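Local coordinates for protein peroxisomal acyl-coenzyme A oxidase 1 (Arabidopsis thaliana, PDB 1W07) that catalyses the FAD-dependent desaturation of long- and medium-chain acyl-CoAs to 2-trans-enoyl-CoAs in peroxisomal beta-oxidation, passing the electrons to oxygen to give hydrogen peroxide, at residues 105-110 with 121-126; 202-207 with 252-257; 338-343 with 557-562; 549-554 with 594-599. The protein carries 1 engineered substitution. One frame throughout, in Å; residues are numbered along the deposited sequence.

Contact 1: 105-110 with 121-126; sequences MFVPAI and KWLSLA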
loop_
_atom_site.group_PDB
_atom_site.type_symbol
_atom_site.label_atom_id
_atom_site.label_comp_id
_atom_site.label_asym_id
_atom_site.label_seq_id
_atom_site.Cartn_x
_atom_site.Cartn_y
_atom_site.Cartn_z
ATOM N N MET B 105 -16.181 -20.631 -8.230
ATOM C CA MET B 105 -15.285 -21.258 -9.203
ATOM C C MET B 105 -15.564 -22.733 -9.493
ATOM O O MET B 105 -15.681 -23.136 -10.656
ATOM C CB MET B 105 -13.832 -21.110 -8.735
ATOM C CG MET B 105 -13.342 -19.665 -8.643
ATOM S SD MET B 105 -13.373 -18.771 -10.218
ATOM C CE MET B 105 -11.676 -19.106 -10.826
ATOM N N PHE B 106 -15.654 -23.535 -8.438
ATOM C CA PHE B 106 -15.897 -24.963 -8.586
ATOM C C PHE B 106 -17.168 -25.220 -9.393
ATOM O O PHE B 106 -17.136 -25.951 -10.382
ATOM C CB PHE B 106 -16.006 -25.613 -7.208
ATOM C CG PHE B 106 -16.228 -27.094 -7.255
ATOM C CD1 PHE B 106 -15.246 -27.938 -7.768
ATOM C CD2 PHE B 106 -17.412 -27.649 -6.781
ATOM C CE1 PHE B 106 -15.431 -29.307 -7.806
ATOM C CE2 PHE B 106 -17.612 -29.030 -6.814
ATOM C CZ PHE B 106 -16.616 -29.861 -7.328
ATOM N N VAL B 107 -18.280 -24.611 -8.979
ATOM C CA VAL B 107 -19.545 -24.802 -9.683
ATOM C C VAL B 107 -19.516 -24.252 -11.109
ATOM O O VAL B 107 -19.863 -24.953 -12.057
ATOM C CB VAL B 107 -20.711 -24.163 -8.900
ATOM C CG1 VAL B 107 -21.953 -24.058 -9.771
ATOM C CG2 VAL B 107 -21.011 -25.012 -7.677
ATOM N N PRO B 108 -19.110 -22.986 -11.277
ATOM C CA PRO B 108 -19.045 -22.391 -12.617
ATOM C C PRO B 108 -18.178 -23.213 -13.579
ATOM O O PRO B 108 -18.447 -23.258 -14.782
ATOM C CB PRO B 108 -18.454 -21.014 -12.346
ATOM C CG PRO B 108 -19.034 -20.674 -10.994
ATOM C CD PRO B 108 -18.874 -21.968 -10.235
ATOM N N ALA B 109 -17.143 -23.862 -13.045
ATOM C CA ALA B 109 -16.240 -24.665 -13.867
ATOM C C ALA B 109 -16.934 -25.902 -14.415
ATOM O O ALA B 109 -16.809 -26.215 -15.601
ATOM C CB ALA B 109 -15.011 -25.077 -13.058
ATOM N N ILE B 110 -17.651 -26.608 -13.545
ATOM C CA ILE B 110 -18.373 -27.809 -13.943
ATOM C C ILE B 110 -19.501 -27.462 -14.917
ATOM O O ILE B 110 -19.776 -28.234 -15.827
ATOM C CB ILE B 110 -18.985 -28.522 -12.725
ATOM C CG1 ILE B 110 -17.897 -28.800 -11.692
ATOM C CG2 ILE B 110 -19.626 -29.834 -13.155
ATOM C CD1 ILE B 110 -18.434 -29.289 -10.379
ATOM N N LYS B 121 -24.971 -34.611 -12.523
ATOM C CA LYS B 121 -24.507 -35.558 -11.521
ATOM C C LYS B 121 -23.688 -34.852 -10.433
ATOM O O LYS B 121 -23.906 -35.062 -9.236
ATOM C CB LYS B 121 -23.654 -36.640 -12.166
ATOM C CG LYS B 121 -23.293 -37.758 -11.213
ATOM C CD LYS B 121 -21.806 -37.854 -10.937
ATOM C CE LYS B 121 -21.554 -38.938 -9.901
ATOM N NZ LYS B 121 -20.142 -39.038 -9.448
ATOM N N TRP B 122 -22.750 -34.007 -10.845
ATOM C CA TRP B 122 -21.908 -33.306 -9.889
ATOM C C TRP B 122 -22.519 -32.042 -9.294
ATOM O O TRP B 122 -22.366 -31.790 -8.100
ATOM C CB TRP B 122 -20.553 -32.992 -10.518
ATOM C CG TRP B 122 -19.757 -34.218 -10.812
ATOM C CD1 TRP B 122 -19.620 -34.839 -12.022
ATOM C CD2 TRP B 122 -19.000 -34.994 -9.877
ATOM N NE1 TRP B 122 -18.826 -35.945 -11.900
ATOM C CE2 TRP B 122 -18.428 -36.068 -10.596
ATOM C CE3 TRP B 122 -18.748 -34.887 -8.504
ATOM C CZ2 TRP B 122 -17.612 -37.030 -9.984
ATOM C CZ3 TRP B 122 -17.939 -35.846 -7.897
ATOM C CH2 TRP B 122 -17.381 -36.899 -8.636
ATOM N N LEU B 123 -23.200 -31.249 -10.122
ATOM C CA LEU B 123 -23.838 -30.025 -9.657
ATOM C C LEU B 123 -24.949 -30.353 -8.661
ATOM O O LEU B 123 -25.278 -29.544 -7.790
ATOM C CB LEU B 123 -24.416 -29.230 -10.835
ATOM C CG LEU B 123 -23.421 -28.616 -11.828
ATOM C CD1 LEU B 123 -24.186 -27.932 -12.955
ATOM C CD2 LEU B 123 -22.516 -27.619 -11.114
ATOM N N SER B 124 -25.538 -31.538 -8.790
ATOM C CA SER B 124 -26.593 -31.932 -7.862
ATOM C C SER B 124 -25.955 -32.085 -6.483
ATOM O O SER B 124 -26.531 -31.687 -5.472
ATOM C CB SER B 124 -27.233 -33.250 -8.298
ATOM O OG SER B 124 -26.319 -34.325 -8.157
ATOM N N LEU B 125 -24.753 -32.654 -6.454
ATOM C CA LEU B 125 -24.007 -32.839 -5.210
ATOM C C LEU B 125 -23.505 -31.495 -4.678
ATOM O O LEU B 125 -23.669 -31.184 -3.496
ATOM C CB LEU B 125 -22.814 -33.768 -5.444
ATOM C CG LEU B 125 -23.135 -35.206 -5.848
ATOM C CD1 LEU B 125 -21.834 -35.949 -6.089
ATOM C CD2 LEU B 125 -23.960 -35.892 -4.763
ATOM N N ALA B 126 -22.898 -30.706 -5.560
ATOM C CA ALA B 126 -22.346 -29.402 -5.191
ATOM C C ALA B 126 -23.417 -28.422 -4.730
ATOM O O ALA B 126 -23.242 -27.719 -3.728
ATOM C CB ALA B 126 -21.573 -28.812 -6.371
#
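Phe106, Val107 and Ile110 meet Trp122, Leu123 and Ala126 in an apolar helix-helix contact of the N-terminal alpha domain. Helices 98-113 and 116-128 form a helical hairpin. The two short segments run nearly antiparallel, at 160°, with their axes 10.2 Å apart. Leu123 CD2 lies between Val107 and Ile110. It sits 3.8 Å from Val107 CG1 and 4.0 Å from Ile110 CB. The Leu123 and Ile110 side chains lie alongside one another, pointing opposite ways. Ala126 CB comes to the edge of the Phe106 ring, near its plane, 4.0 Å from Phe106 CE2. Val107 CG2 touches the same methyl. Phe106 has CG anti to its backbone N (chi1 -179°), which carries the ring across to Ala126. One face of this ring takes Ile110 CD1 from its own helix. Ile110 CG2 also touches Trp122 CB, while the indole turns away and packs on Gln253. The contact is purely apolar between side chains, so it depends on shape fit and exclusion of water.

Contact 2: 202-207 with 252-257; sequences HGFIVQ and DQMLMR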
loop_
_atom_site.group_PDB
_atom_site.type_symbol
_atom_site.label_atom_id
_atom_site.label_comp_id
_atom_site.label_asym_id
_atom_site.label_seq_id
_atom_site.Cartn_x
_atom_site.Cartn_y
_atom_site.Cartn_z
ATOM N N HIS B 202 -6.348 -29.286 -19.264
ATOM C CA HIS B 202 -7.756 -29.649 -19.174
ATOM C C HIS B 202 -8.172 -29.752 -17.712
ATOM O O HIS B 202 -7.324 -29.841 -16.824
ATOM C CB HIS B 202 -8.015 -30.990 -19.866
ATOM C CG HIS B 202 -8.022 -30.914 -21.360
ATOM N ND1 HIS B 202 -6.869 -30.804 -22.107
ATOM C CD2 HIS B 202 -9.048 -30.878 -22.244
ATOM C CE1 HIS B 202 -7.184 -30.702 -23.387
ATOM N NE2 HIS B 202 -8.501 -30.742 -23.497
ATOM N N GLY B 203 -9.483 -29.749 -17.480
ATOM C CA GLY B 203 -10.011 -29.847 -16.130
ATOM C C GLY B 203 -10.474 -31.256 -15.792
ATOM O O GLY B 203 -11.146 -31.910 -16.594
ATOM N N PHE B 204 -10.120 -31.711 -14.593
ATOM C CA PHE B 204 -10.463 -33.043 -14.114
ATOM C C PHE B 204 -11.009 -32.976 -12.682
ATOM O O PHE B 204 -10.461 -32.274 -11.836
ATOM C CB PHE B 204 -9.215 -33.935 -14.125
ATOM C CG PHE B 204 -8.565 -34.065 -15.476
ATOM C CD1 PHE B 204 -8.798 -35.187 -16.270
ATOM C CD2 PHE B 204 -7.724 -33.060 -15.964
ATOM C CE1 PHE B 204 -8.205 -35.308 -17.528
ATOM C CE2 PHE B 204 -7.128 -33.173 -17.220
ATOM C CZ PHE B 204 -7.370 -34.302 -18.005
ATOM N N ILE B 205 -12.086 -33.705 -12.415
ATOM C CA ILE B 205 -12.662 -33.734 -11.070
ATOM C C ILE B 205 -11.925 -34.792 -10.269
ATOM O O ILE B 205 -11.789 -35.929 -10.713
ATOM C CB ILE B 205 -14.168 -34.085 -11.105
ATOM C CG1 ILE B 205 -14.941 -32.962 -11.796
ATOM C CG2 ILE B 205 -14.698 -34.325 -9.678
ATOM C CD1 ILE B 205 -16.408 -33.254 -11.995
ATOM N N VAL B 206 -11.438 -34.405 -9.094
ATOM C CA VAL B 206 -10.701 -35.327 -8.239
ATOM C C VAL B 206 -11.163 -35.232 -6.789
ATOM O O VAL B 206 -11.311 -34.133 -6.252
ATOM C CB VAL B 206 -9.199 -35.023 -8.269
ATOM C CG1 VAL B 206 -8.440 -36.125 -7.565
ATOM C CG2 VAL B 206 -8.730 -34.850 -9.712
ATOM N N GLN B 207 -11.401 -36.380 -6.158
ATOM C CA GLN B 207 -11.822 -36.391 -4.761
ATOM C C GLN B 207 -10.554 -36.333 -3.928
ATOM O O GLN B 207 -9.623 -37.111 -4.143
ATOM C CB GLN B 207 -12.618 -37.660 -4.432
ATOM C CG GLN B 207 -12.923 -37.809 -2.948
ATOM C CD GLN B 207 -13.968 -38.875 -2.649
ATOM O OE1 GLN B 207 -14.275 -39.722 -3.488
ATOM N NE2 GLN B 207 -14.515 -38.834 -1.442
ATOM N N ASP B 252 -14.352 -40.815 -16.918
ATOM C CA ASP B 252 -15.501 -39.935 -17.045
ATOM C C ASP B 252 -15.459 -38.743 -16.092
ATOM O O ASP B 252 -16.367 -37.911 -16.102
ATOM C CB ASP B 252 -16.790 -40.737 -16.839
ATOM C CG ASP B 252 -17.019 -41.104 -15.394
ATOM O OD1 ASP B 252 -16.045 -41.492 -14.708
ATOM O OD2 ASP B 252 -18.176 -41.021 -14.943
ATOM N N GLN B 253 -14.416 -38.653 -15.270
ATOM C CA GLN B 253 -14.301 -37.530 -14.348
ATOM C C GLN B 253 -13.556 -36.358 -14.996
ATOM O O GLN B 253 -13.267 -35.340 -14.361
ATOM C CB GLN B 253 -13.635 -37.962 -13.039
ATOM C CG GLN B 253 -14.651 -38.233 -11.924
ATOM C CD GLN B 253 -14.023 -38.729 -10.632
ATOM O OE1 GLN B 253 -13.081 -38.134 -10.116
ATOM N NE2 GLN B 253 -14.546 -39.829 -10.106
ATOM N N MET B 254 -13.265 -36.515 -16.282
ATOM C CA MET B 254 -12.609 -35.468 -17.047
ATOM C C MET B 254 -13.722 -34.619 -17.642
ATOM O O MET B 254 -14.595 -35.147 -18.328
ATOM C CB MET B 254 -11.785 -36.057 -18.192
ATOM C CG MET B 254 -11.192 -34.998 -19.124
ATOM S SD MET B 254 -10.633 -35.635 -20.733
ATOM C CE MET B 254 -11.019 -34.284 -21.790
ATOM N N LEU B 255 -13.704 -33.316 -17.374
ATOM C CA LEU B 255 -14.729 -32.430 -17.920
ATOM C C LEU B 255 -14.641 -32.548 -19.436
ATOM O O LEU B 255 -13.656 -32.130 -20.041
ATOM C CB LEU B 255 -14.483 -30.988 -17.464
ATOM C CG LEU B 255 -14.514 -30.764 -15.945
ATOM C CD1 LEU B 255 -14.191 -29.316 -15.605
ATOM C CD2 LEU B 255 -15.885 -31.142 -15.409
ATOM N N MET B 256 -15.667 -33.127 -20.051
ATOM C CA MET B 256 -15.661 -33.321 -21.493
ATOM C C MET B 256 -16.787 -32.638 -22.265
ATOM O O MET B 256 -17.551 -33.299 -22.958
ATOM C CB MET B 256 -15.650 -34.823 -21.810
ATOM C CG MET B 256 -14.438 -35.571 -21.248
ATOM S SD MET B 256 -14.160 -37.205 -21.979
ATOM C CE MET B 256 -13.985 -38.232 -20.554
ATOM N N ARG B 257 -16.888 -31.319 -22.144
ATOM C CA ARG B 257 -17.915 -30.584 -22.870
ATOM C C ARG B 257 -17.364 -30.144 -24.218
ATOM O O ARG B 257 -18.079 -30.141 -25.223
ATOM C CB ARG B 257 -18.354 -29.340 -22.109
ATOM C CG ARG B 257 -19.399 -28.533 -22.862
ATOM C CD ARG B 257 -19.560 -27.134 -22.282
ATOM N NE ARG B 257 -20.503 -26.335 -23.061
ATOM C CZ ARG B 257 -20.706 -25.029 -22.899
ATOM N NH1 ARG B 257 -20.034 -24.348 -21.976
ATOM N NH2 ARG B 257 -21.574 -24.393 -23.674
HETATM O O HOH W 1 -11.206 -31.222 -19.337
#
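Residues 252-257 run beside strand 197-207 of the acyl-CoA dehydrogenase-type beta domain, and a single antiparallel bridge joins Phe204 to Met254. At Gln253 the backbone O takes the N-H of Ile205 in a nearly straight bond, with N to O 2.8 Å and an angle of 175°. The Gln253 side chain extends past Ile205 at about a right angle and also packs on Trp122 of helix 116-128. Met254 comes next. Its CG is anti to the backbone N (chi1 174°), and this lays the chain obliquely against the Phe204 ring. Met254 CG is 3.4 Å from Phe204 CE1. The sulfur makes a Met-aromatic contact, with SD 5.0 Å from the centroid of the Phe204 ring. Met254 CE goes on to His202 CD2, while the imidazole NE2 is bonded to Tyr267. Leu255 N returns a bond to Gly203 O at 3.0 Å. Leu255 CD2 meets Ile205 CD1 at 4.0 Å, the two side chains crossing at about a right angle. An alanine in place of Leu255 would probably open a gap beside Ile205 and Gly203, although the backbone bond could remain. A water closes this end of the pairing, donating to Gly203 O at 2.8 Å and to Leu255 O at 2.7 Å.

Contact 3: 338-343 with 557-562; sequences LASAYA and YIYALY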
loop_
_atom_site.group_PDB
_atom_site.type_symbol
_atom_site.label_atom_id
_atom_site.label_comp_id
_atom_site.label_asym_id
_atom_site.label_seq_id
_atom_site.Cartn_x
_atom_site.Cartn_y
_atom_site.Cartn_z
ATOM N N LEU B 338 -13.349 9.118 -4.525
ATOM C CA LEU B 338 -14.802 9.088 -4.410
ATOM C C LEU B 338 -15.339 9.064 -5.836
ATOM O O LEU B 338 -16.221 8.285 -6.162
ATOM C CB LEU B 338 -15.288 10.337 -3.673
ATOM C CG LEU B 338 -16.790 10.622 -3.723
ATOM C CD1 LEU B 338 -17.589 9.462 -3.120
ATOM C CD2 LEU B 338 -17.047 11.919 -2.970
ATOM N N ALA B 339 -14.795 9.909 -6.700
ATOM C CA ALA B 339 -15.243 9.933 -8.098
ATOM C C ALA B 339 -14.997 8.577 -8.787
ATOM O O ALA B 339 -15.838 8.108 -9.567
ATOM C CB ALA B 339 -14.525 11.043 -8.868
ATOM N N SER B 340 -13.850 7.954 -8.490
ATOM C CA SER B 340 -13.472 6.656 -9.067
ATOM C C SER B 340 -14.397 5.543 -8.597
ATOM O O SER B 340 -14.658 4.594 -9.337
ATOM C CB SER B 340 -12.027 6.283 -8.700
ATOM O OG SER B 340 -11.064 7.162 -9.266
ATOM N N ALA B 341 -14.870 5.636 -7.359
ATOM C CA ALA B 341 -15.786 4.621 -6.849
ATOM C C ALA B 341 -17.032 4.611 -7.736
ATOM O O ALA B 341 -17.450 3.558 -8.205
ATOM C CB ALA B 341 -16.164 4.920 -5.392
ATOM N N TYR B 342 -17.625 5.778 -7.983
ATOM C CA TYR B 342 -18.807 5.821 -8.845
ATOM C C TYR B 342 -18.440 5.449 -10.288
ATOM O O TYR B 342 -19.172 4.733 -10.970
ATOM C CB TYR B 342 -19.446 7.207 -8.807
ATOM C CG TYR B 342 -20.289 7.466 -7.568
ATOM C CD1 TYR B 342 -19.695 7.697 -6.327
ATOM C CD2 TYR B 342 -21.680 7.481 -7.640
ATOM C CE1 TYR B 342 -20.469 7.945 -5.185
ATOM C CE2 TYR B 342 -22.468 7.716 -6.514
ATOM C CZ TYR B 342 -21.858 7.951 -5.286
ATOM O OH TYR B 342 -22.623 8.196 -4.170
ATOM N N ALA B 343 -17.297 5.935 -10.752
ATOM C CA ALA B 343 -16.857 5.620 -12.095
ATOM C C ALA B 343 -16.744 4.099 -12.296
ATOM O O ALA B 343 -17.195 3.569 -13.319
ATOM C CB ALA B 343 -15.530 6.298 -12.376
ATOM N N TYR B 557 -16.579 14.568 -14.099
ATOM C CA TYR B 557 -15.491 15.391 -14.598
ATOM C C TYR B 557 -14.297 15.498 -13.668
ATOM O O TYR B 557 -13.195 15.837 -14.111
ATOM C CB TYR B 557 -16.014 16.767 -15.036
ATOM C CG TYR B 557 -16.882 16.641 -16.259
ATOM C CD1 TYR B 557 -18.259 16.440 -16.140
ATOM C CD2 TYR B 557 -16.318 16.591 -17.537
ATOM C CE1 TYR B 557 -19.046 16.180 -17.262
ATOM C CE2 TYR B 557 -17.103 16.332 -18.660
ATOM C CZ TYR B 557 -18.455 16.122 -18.519
ATOM O OH TYR B 557 -19.195 15.796 -19.633
ATOM N N ILE B 558 -14.505 15.208 -12.386
ATOM C CA ILE B 558 -13.406 15.185 -11.423
ATOM C C ILE B 558 -12.538 13.983 -11.809
ATOM O O ILE B 558 -11.315 14.079 -11.852
ATOM C CB ILE B 558 -13.897 14.961 -9.956
ATOM C CG1 ILE B 558 -14.390 16.280 -9.352
ATOM C CG2 ILE B 558 -12.760 14.338 -9.110
ATOM C CD1 ILE B 558 -14.951 16.139 -7.939
ATOM N N TYR B 559 -13.174 12.847 -12.082
ATOM C CA TYR B 559 -12.438 11.636 -12.467
ATOM C C TYR B 559 -11.588 11.913 -13.726
ATOM O O TYR B 559 -10.370 11.695 -13.742
ATOM C CB TYR B 559 -13.432 10.482 -12.726
ATOM C CG TYR B 559 -12.793 9.158 -13.129
ATOM C CD1 TYR B 559 -12.021 8.410 -12.227
ATOM C CD2 TYR B 559 -12.892 8.696 -14.435
ATOM C CE1 TYR B 559 -11.351 7.230 -12.635
ATOM C CE2 TYR B 559 -12.231 7.536 -14.853
ATOM C CZ TYR B 559 -11.470 6.810 -13.968
ATOM O OH TYR B 559 -10.842 5.667 -14.427
ATOM N N ALA B 560 -12.234 12.427 -14.767
ATOM C CA ALA B 560 -11.560 12.727 -16.021
ATOM C C ALA B 560 -10.455 13.773 -15.884
ATOM O O ALA B 560 -9.320 13.554 -16.317
ATOM C CB ALA B 560 -12.582 13.173 -17.064
ATOM N N LEU B 561 -10.777 14.909 -15.281
ATOM C CA LEU B 561 -9.797 15.976 -15.121
ATOM C C LEU B 561 -8.656 15.578 -14.199
ATOM O O LEU B 561 -7.537 16.072 -14.346
ATOM C CB LEU B 561 -10.471 17.246 -14.600
ATOM C CG LEU B 561 -11.547 17.850 -15.511
ATOM C CD1 LEU B 561 -12.115 19.124 -14.887
ATOM C CD2 LEU B 561 -10.932 18.144 -16.870
ATOM N N TYR B 562 -8.928 14.690 -13.244
ATOM C CA TYR B 562 -7.883 14.232 -12.340
ATOM C C TYR B 562 -6.882 13.380 -13.111
ATOM O O TYR B 562 -5.672 13.523 -12.940
ATOM C CB TYR B 562 -8.478 13.402 -11.200
ATOM C CG TYR B 562 -7.411 12.827 -10.304
ATOM C CD1 TYR B 562 -6.690 13.652 -9.445
ATOM C CD2 TYR B 562 -7.094 11.471 -10.342
ATOM C CE1 TYR B 562 -5.680 13.148 -8.647
ATOM C CE2 TYR B 562 -6.084 10.948 -9.540
ATOM C CZ TYR B 562 -5.382 11.798 -8.697
ATOM O OH TYR B 562 -4.368 11.314 -7.902
#
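The Tyr559 ring stands against helix 328-363 with one face under Ala343 and one edge at Ser340. Ala343 CB lies over the ring centre, 4.0 Å from the Tyr559 centroid and only 8° off the normal, a clear CH-pi contact. Ser340 OG lies in the ring plane, 3.4 Å from Tyr559 CD1. This hydroxyl is hydrogen-bonded to Pro336 O in its own helix. Tyr559 CG is anti to the backbone N (chi1 -180°), which puts the ring beside both residues. Nearer the backbone of residues 557-562, Ala339 CB touches Ile558 CG2 at 3.7 Å and Tyr559 CB at 4.0 Å. Ala339, Ser340 and Ala343 are small, consistent with the 8.7 Å between the axes of the two segments, which cross at -111°. Val531 and Val532 of helix 516-538 also pack on Tyr559. Putting a leucine at Tyr559 would probably cost Ala343 its aromatic face and leave a poorer fit at Ser340. The chemistry is that of a buried, largely apolar interface, where one flat ring is matched to small side chains.

Contact 4: 549-554 with 594-599; sequences KKQLNN and TQVRPN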
loop_
_atom_site.group_PDB
_atom_site.type_symbol
_atom_site.label_atom_id
_atom_site.label_comp_id
_atom_site.label_asym_id
_atom_site.label_seq_id
_atom_site.Cartn_x
_atom_site.Cartn_y
_atom_site.Cartn_z
ATOM N N LYS B 549 -28.254 13.994 -10.512
ATOM C CA LYS B 549 -27.460 13.996 -11.732
ATOM C C LYS B 549 -26.357 15.049 -11.685
ATOM O O LYS B 549 -25.266 14.829 -12.200
ATOM C CB LYS B 549 -28.353 14.209 -12.964
ATOM C CG LYS B 549 -27.554 14.307 -14.269
ATOM C CD LYS B 549 -28.428 14.364 -15.518
ATOM C CE LYS B 549 -28.943 12.990 -15.905
ATOM N NZ LYS B 549 -29.530 12.998 -17.274
ATOM N N LYS B 550 -26.643 16.184 -11.057
ATOM C CA LYS B 550 -25.664 17.255 -10.947
ATOM C C LYS B 550 -24.420 16.798 -10.179
ATOM O O LYS B 550 -23.282 17.093 -10.576
ATOM C CB LYS B 550 -26.300 18.453 -10.245
ATOM C CG LYS B 550 -25.341 19.580 -9.925
ATOM C CD LYS B 550 -24.814 20.256 -11.183
ATOM C CE LYS B 550 -23.821 21.348 -10.830
ATOM N NZ LYS B 550 -24.409 22.276 -9.829
ATOM N N GLN B 551 -24.629 16.089 -9.076
ATOM C CA GLN B 551 -23.490 15.608 -8.306
ATOM C C GLN B 551 -22.729 14.530 -9.076
ATOM O O GLN B 551 -21.512 14.475 -8.999
ATOM C CB GLN B 551 -23.946 15.094 -6.939
ATOM C CG GLN B 551 -24.417 16.207 -6.021
ATOM C CD GLN B 551 -23.424 17.348 -5.963
ATOM O OE1 GLN B 551 -22.253 17.149 -5.638
ATOM N NE2 GLN B 551 -23.882 18.554 -6.288
ATOM N N LEU B 552 -23.433 13.682 -9.820
ATOM C CA LEU B 552 -22.763 12.655 -10.615
ATOM C C LEU B 552 -21.932 13.335 -11.707
ATOM O O LEU B 552 -20.853 12.863 -12.083
ATOM C CB LEU B 552 -23.787 11.706 -11.247
ATOM C CG LEU B 552 -24.540 10.819 -10.250
ATOM C CD1 LEU B 552 -25.572 9.971 -10.984
ATOM C CD2 LEU B 552 -23.539 9.937 -9.507
ATOM N N ASN B 553 -22.435 14.459 -12.208
ATOM C CA ASN B 553 -21.738 15.218 -13.242
ATOM C C ASN B 553 -20.437 15.747 -12.650
ATOM O O ASN B 553 -19.379 15.680 -13.282
ATOM C CB ASN B 553 -22.608 16.378 -13.732
ATOM C CG ASN B 553 -22.025 17.066 -14.945
ATOM O OD1 ASN B 553 -22.251 16.652 -16.083
ATOM N ND2 ASN B 553 -21.244 18.111 -14.708
ATOM N N ASN B 554 -20.511 16.266 -11.429
ATOM C CA ASN B 554 -19.313 16.772 -10.756
ATOM C C ASN B 554 -18.255 15.669 -10.657
ATOM O O ASN B 554 -17.106 15.869 -11.019
ATOM C CB ASN B 554 -19.643 17.276 -9.333
ATOM C CG ASN B 554 -20.436 18.583 -9.316
ATOM O OD1 ASN B 554 -20.294 19.428 -10.204
ATOM N ND2 ASN B 554 -21.240 18.770 -8.273
ATOM N N THR B 594 -14.378 22.140 -4.598
ATOM C CA THR B 594 -15.142 23.062 -3.763
ATOM C C THR B 594 -16.635 22.794 -3.866
ATOM O O THR B 594 -17.362 22.955 -2.894
ATOM C CB THR B 594 -14.853 24.507 -4.170
ATOM O OG1 THR B 594 -13.463 24.771 -3.949
ATOM C CG2 THR B 594 -15.711 25.506 -3.355
ATOM N N GLN B 595 -17.095 22.389 -5.046
ATOM C CA GLN B 595 -18.510 22.100 -5.224
ATOM C C GLN B 595 -18.906 20.779 -4.571
ATOM O O GLN B 595 -20.006 20.641 -4.033
ATOM C CB GLN B 595 -18.862 22.062 -6.710
ATOM C CG GLN B 595 -18.844 23.429 -7.357
ATOM C CD GLN B 595 -18.953 23.374 -8.863
ATOM O OE1 GLN B 595 -19.918 22.844 -9.410
ATOM N NE2 GLN B 595 -17.959 23.929 -9.545
ATOM N N VAL B 596 -18.008 19.801 -4.606
ATOM C CA VAL B 596 -18.300 18.495 -4.026
ATOM C C VAL B 596 -18.162 18.477 -2.513
ATOM O O VAL B 596 -18.838 17.699 -1.834
ATOM C CB VAL B 596 -17.391 17.412 -4.659
ATOM C CG1 VAL B 596 -17.443 16.106 -3.848
ATOM C CG2 VAL B 596 -17.849 17.169 -6.080
ATOM N N ARG B 597 -17.296 19.341 -1.989
ATOM C CA ARG B 597 -17.044 19.423 -0.546
ATOM C C ARG B 597 -18.264 19.318 0.368
ATOM O O ARG B 597 -18.286 18.494 1.286
ATOM C CB ARG B 597 -16.282 20.713 -0.225
ATOM C CG ARG B 597 -16.289 21.125 1.266
ATOM C CD ARG B 597 -15.648 20.089 2.164
ATOM N NE ARG B 597 -15.746 20.481 3.573
ATOM C CZ ARG B 597 -16.717 20.092 4.393
ATOM N NH1 ARG B 597 -17.680 19.285 3.958
ATOM N NH2 ARG B 597 -16.717 20.502 5.650
ATOM N N PRO B 598 -19.291 20.164 0.141
ATOM C CA PRO B 598 -20.482 20.114 0.987
ATOM C C PRO B 598 -21.326 18.863 0.787
ATOM O O PRO B 598 -22.143 18.500 1.642
ATOM C CB PRO B 598 -21.213 21.413 0.636
ATOM C CG PRO B 598 -20.858 21.617 -0.817
ATOM C CD PRO B 598 -19.387 21.251 -0.855
ATOM N N ASN B 599 -21.102 18.193 -0.339
ATOM C CA ASN B 599 -21.827 16.974 -0.665
ATOM C C ASN B 599 -21.092 15.696 -0.293
ATOM O O ASN B 599 -21.682 14.623 -0.344
ATOM C CB ASN B 599 -22.120 16.947 -2.167
ATOM C CG ASN B 599 -23.017 18.074 -2.586
ATOM O OD1 ASN B 599 -24.219 18.044 -2.334
ATOM N ND2 ASN B 599 -22.437 19.090 -3.209
#
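Gln551 has CG beside its backbone N (chi1 -70°), and the chain bends at chi2 (-49°), which lays its amide against that of Asn599. The two planes are 29° apart and stacked, although the side chains cross at about a right angle. Gln551 OE1 is 3.1 Å from Asn599 ND2, but the angle is too poor for a hydrogen bond. The Asn599 amide is held by other partners. Its ND2 donates to Gln595 O at 3.0 Å, in the carbonyl plane, and its OD1 accepts from Glu15 N. Gln551 OE1 takes a weak bond from Asn554 ND2, at 3.3 Å and within its own helix. The Asn599 amide is thus gripped at both ends, that of Gln551 more loosely, and the two meet by stacking. Asn554 CB also touches Val596 CG2, at 3.7 Å. Its amide stands nearly perpendicular to that of Gln595, whose NE2 is bonded to Ser591. Phe16 packs on both Gln551 and Asn599, bringing the N-terminal region against this contact. The arrangement joins helix 548-566 to the last part of helix 579-596 and the turn that follows, in the C-terminal helical region that acyl-CoA oxidases add to the acyl-CoA dehydrogenase fold.

In the fold
The contacts form two touching pairs at opposite sides of the chain's centre. Contacts 1 and 2 have centres 11 Å apart. Trp122 joins the N-terminal helices to the beta domain, its CD1 lying 3.6 Å from Ile205 CD1. Contact 1 is the nearer of the two to FAD, with the Phe106 side chain about 9 Å from the cofactor and about 6 Å from the side chain of FAD-binding Tyr135. Contacts 3 and 4 are also 11 Å apart between centres and share helix 548-566. Ile558 CD1 meets Val596 CG2 at 3.6 Å. Ile558 is about 11 Å from FAD-binding Arg333, between side chains. Contacts 2 and 4 are farthest apart, 53 Å between centres.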